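Local coordinates for ABC transporter periplasmic peptide-binding protein (Pseudoalteromonas, PDB 4QFO) that probably binds short peptides in the periplasm and delivers them to an ABC transporter, here holding leucine and methionine between its lobes, at residues Q324-G329 and I384-A389. Residues are numbered along the deposited sequence; the frame is centred on the assembly and turned at random.
Sequences QAVYYG and IYNPNA. With LEU (leucine), chain D.
Y327 and Y385 meet hydroxyl to carbonyl where the chain leaving helix 319-325 packs against the loop that leads into helix 389-401. In Y327, CB carries CG beside the backbone N and anti to the carbonyl carbon (chi1 -68°), which sends the side chain across the CD end of P387 at about a right angle. CD1 lies 3.7 Å from P387 CD, and CE1 comes nearer to the same atom, at 3.4 Å. Beyond CZ, OH donates a very short hydrogen bond of 2.5 Å to Y385 O, which sits at the ring edge, near its plane. V326 lies over one face of the proline ring, its CG1 4.0 Å from P387 CG, while Y327 meets the CD edge; M392 of helix 389-401 touches both V326 and Y327. Within the loop, N386 OD1 accepts from N388 N in an Asx turn, and N388 caps the helix through K391 N. A phenylalanine in place of Y327 would probably keep the proline packing but leave Y385 O without this donor. Y385 turns its ring the other way and donates from OH to leucine OXT (2.6 Å): one tyrosine hydroxyl serves the buried carbonyl of a ligand-binding tyrosine, consistent with the contact helping to position it.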
ATOM      1  N   GLN A 324      -4.809 -21.387 -11.339  1.00 21.66           N
ATOM      2  CA  GLN A 324      -4.362 -22.688 -10.838  1.00 28.22           C
ATOM      3  C   GLN A 324      -2.876 -22.715 -10.448  1.00 24.93           C
ATOM      4  O   GLN A 324      -2.525 -23.142  -9.352  1.00 23.33           O
ATOM      5  CB  GLN A 324      -4.640 -23.801 -11.869  1.00 27.93           C
ATOM      6  CG  GLN A 324      -6.087 -23.884 -12.364  1.00 39.46           C
ATOM      7  CD  GLN A 324      -6.208 -24.490 -13.769  1.00 54.44           C
ATOM      8  OE1 GLN A 324      -7.201 -24.274 -14.472  1.00 45.87           O
ATOM      9  NE2 GLN A 324      -5.194 -25.251 -14.178  1.00 55.14           N
ATOM     10  N   ALA A 325      -2.011 -22.266 -11.353  1.00 25.41           N
ATOM     11  CA  ALA A 325      -0.560 -22.457 -11.218  1.00 23.83           C
ATOM     12  C   ALA A 325       0.139 -21.392 -10.368  1.00 29.40           C
ATOM     13  O   ALA A 325       1.115 -21.688  -9.683  1.00 32.10           O
ATOM     14  CB  ALA A 325       0.085 -22.518 -12.591  1.00 21.83           C
ATOM     15  N   VAL A 326      -0.337 -20.154 -10.434  1.00 22.74           N
ATOM     16  CA  VAL A 326       0.226 -19.082  -9.621  1.00 20.83           C
ATOM     17  C   VAL A 326      -0.480 -18.958  -8.258  1.00 26.77           C
ATOM     18  O   VAL A 326       0.160 -18.954  -7.200  1.00 23.95           O
ATOM     19  CB  VAL A 326       0.174 -17.732 -10.361  1.00 24.15           C
ATOM     20  CG1 VAL A 326       0.613 -16.598  -9.437  1.00 19.49           C
ATOM     21  CG2 VAL A 326       1.026 -17.786 -11.641  1.00 19.08           C
ATOM     22  N   TYR A 327      -1.803 -18.868  -8.276  1.00 26.40           N
ATOM     23  CA  TYR A 327      -2.535 -18.687  -7.026  1.00 25.51           C
ATOM     24  C   TYR A 327      -2.857 -19.984  -6.300  1.00 25.54           C
ATOM     25  O   TYR A 327      -3.404 -19.939  -5.204  1.00 26.25           O
ATOM     26  CB  TYR A 327      -3.805 -17.869  -7.245  1.00 22.92           C
ATOM     27  CG  TYR A 327      -3.509 -16.435  -7.612  1.00 26.24           C
ATOM     28  CD1 TYR A 327      -3.364 -15.455  -6.625  1.00 16.54           C
ATOM     29  CD2 TYR A 327      -3.365 -16.059  -8.944  1.00 21.37           C
ATOM     30  CE1 TYR A 327      -3.092 -14.145  -6.960  1.00 21.02           C
ATOM     31  CE2 TYR A 327      -3.091 -14.748  -9.291  1.00 18.16           C
ATOM     32  CZ  TYR A 327      -2.955 -13.795  -8.298  1.00 19.62           C
ATOM     33  OH  TYR A 327      -2.672 -12.492  -8.657  1.00 24.07           O
ATOM     34  N   TYR A 328      -2.518 -21.123  -6.910  1.00 30.93           N
ATOM     35  CA  TYR A 328      -2.711 -22.443  -6.296  1.00 26.83           C
ATOM     36  C   TYR A 328      -4.150 -22.651  -5.841  1.00 29.42           C
ATOM     37  O   TYR A 328      -4.386 -23.192  -4.765  1.00 27.42           O
ATOM     38  CB  TYR A 328      -1.788 -22.607  -5.087  1.00 27.11           C
ATOM     39  CG  TYR A 328      -0.376 -23.000  -5.432  1.00 34.17           C
ATOM     40  CD1 TYR A 328       0.336 -22.306  -6.408  1.00 34.47           C
ATOM     41  CD2 TYR A 328       0.256 -24.058  -4.772  1.00 30.47           C
ATOM     42  CE1 TYR A 328       1.632 -22.656  -6.732  1.00 25.64           C
ATOM     43  CE2 TYR A 328       1.557 -24.420  -5.083  1.00 29.78           C
ATOM     44  CZ  TYR A 328       2.240 -23.715  -6.070  1.00 41.84           C
ATOM     45  OH  TYR A 328       3.532 -24.063  -6.401  1.00 32.93           O
ATOM     46  N   GLY A 329      -5.106 -22.192  -6.638  1.00 27.21           N
ATOM     47  CA  GLY A 329      -6.506 -22.297  -6.273  1.00 25.02           C
ATOM     48  C   GLY A 329      -6.970 -21.366  -5.165  1.00 32.71           C
ATOM     49  O   GLY A 329      -8.136 -21.421  -4.781  1.00 38.06           O
ATOM     50  N   ILE A 384       0.425  -9.847  -1.654  1.00 21.19           N
ATOM     51  CA  ILE A 384      -0.883 -10.418  -1.394  1.00 21.29           C
ATOM     52  C   ILE A 384      -1.614 -10.601  -2.715  1.00 21.86           C
ATOM     53  O   ILE A 384      -2.222 -11.643  -2.967  1.00 24.92           O
ATOM     54  CB  ILE A 384      -1.698  -9.534  -0.441  1.00 21.34           C
ATOM     55  CG1 ILE A 384      -0.997  -9.456   0.913  1.00 20.65           C
ATOM     56  CG2 ILE A 384      -3.122 -10.085  -0.269  1.00 22.14           C
ATOM     57  CD1 ILE A 384      -1.438  -8.235   1.748  1.00 24.02           C
ATOM     58  N   TYR A 385      -1.509  -9.602  -3.582  1.00 19.92           N
ATOM     59  CA  TYR A 385      -2.262  -9.614  -4.823  1.00 18.10           C
ATOM     60  C   TYR A 385      -1.653 -10.519  -5.880  1.00 21.94           C
ATOM     61  O   TYR A 385      -2.292 -10.809  -6.890  1.00 22.20           O
ATOM     62  CB  TYR A 385      -2.457  -8.191  -5.361  1.00 20.25           C
ATOM     63  CG  TYR A 385      -1.221  -7.314  -5.340  1.00 20.81           C
ATOM     64  CD1 TYR A 385      -0.298  -7.354  -6.378  1.00 18.91           C
ATOM     65  CD2 TYR A 385      -0.995  -6.421  -4.297  1.00 22.71           C
ATOM     66  CE1 TYR A 385       0.817  -6.540  -6.375  1.00 17.91           C
ATOM     67  CE2 TYR A 385       0.119  -5.603  -4.278  1.00 18.78           C
ATOM     68  CZ  TYR A 385       1.026  -5.674  -5.325  1.00 25.38           C
ATOM     69  OH  TYR A 385       2.140  -4.866  -5.327  1.00 24.34           O
ATOM     70  N   ASN A 386      -0.429 -10.980  -5.637  1.00 21.05           N
ATOM     71  CA  ASN A 386       0.313 -11.769  -6.625  1.00 24.10           C
ATOM     72  C   ASN A 386       1.500 -12.457  -5.973  1.00 21.20           C
ATOM     73  O   ASN A 386       2.533 -11.833  -5.739  1.00 20.57           O
ATOM     74  CB  ASN A 386       0.796 -10.906  -7.806  1.00 17.67           C
ATOM     75  CG  ASN A 386       1.430 -11.743  -8.931  1.00 21.77           C
ATOM     76  OD1 ASN A 386       1.820 -12.903  -8.733  1.00 17.86           O
ATOM     77  ND2 ASN A 386       1.526 -11.152 -10.118  1.00 22.08           N
ATOM     78  N   PRO A 387       1.334 -13.748  -5.652  1.00 21.25           N
ATOM     79  CA  PRO A 387       2.347 -14.518  -4.929  1.00 21.29           C
ATOM     80  C   PRO A 387       3.582 -14.840  -5.773  1.00 23.93           C
ATOM     81  O   PRO A 387       4.596 -15.216  -5.197  1.00 25.72           O
ATOM     82  CB  PRO A 387       1.604 -15.805  -4.545  1.00 20.71           C
ATOM     83  CG  PRO A 387       0.473 -15.912  -5.538  1.00 25.07           C
ATOM     84  CD  PRO A 387       0.069 -14.490  -5.810  1.00 20.95           C
ATOM     85  N   ASN A 388       3.502 -14.695  -7.098  1.00 24.95           N
ATOM     86  CA  ASN A 388       4.630 -15.035  -7.958  1.00 22.68           C
ATOM     87  C   ASN A 388       4.591 -14.418  -9.349  1.00 24.41           C
ATOM     88  O   ASN A 388       4.221 -15.082 -10.322  1.00 19.57           O
ATOM     89  CB  ASN A 388       4.753 -16.554  -8.095  1.00 24.95           C
ATOM     90  CG  ASN A 388       6.131 -16.980  -8.577  1.00 25.55           C
ATOM     91  OD1 ASN A 388       6.869 -16.194  -9.167  1.00 36.14           O
ATOM     92  ND2 ASN A 388       6.470 -18.235  -8.348  1.00 28.02           N
ATOM     93  N   ALA A 389       5.020 -13.165  -9.446  1.00 23.66           N
ATOM     94  CA  ALA A 389       4.921 -12.419 -10.694  1.00 18.19           C
ATOM     95  C   ALA A 389       5.786 -13.029 -11.797  1.00 26.56           C
ATOM     96  O   ALA A 389       5.399 -13.029 -12.964  1.00 26.31           O
ATOM     97  CB  ALA A 389       5.295 -10.946 -10.469  1.00 20.50           C
TER
HETATM   98  N   LEU D 602       1.726  -0.881  -2.109  1.00 25.47           N
HETATM   99  CA  LEU D 602       2.307  -1.762  -3.104  1.00 20.94           C
HETATM  100  C   LEU D 602       2.748  -3.024  -2.383  1.00 23.92           C
HETATM  101  O   LEU D 602       3.171  -2.941  -1.223  1.00 27.40           O
HETATM  102  CB  LEU D 602       3.520  -1.090  -3.742  1.00 30.76           C
HETATM  103  CG  LEU D 602       3.394  -0.320  -5.057  1.00 31.34           C
HETATM  104  CD1 LEU D 602       2.009   0.245  -5.258  1.00 25.77           C
HETATM  105  CD2 LEU D 602       4.473   0.764  -5.147  1.00 25.96           C
HETATM  106  OXT LEU D 602       2.703  -4.139  -2.925  1.00 24.24           O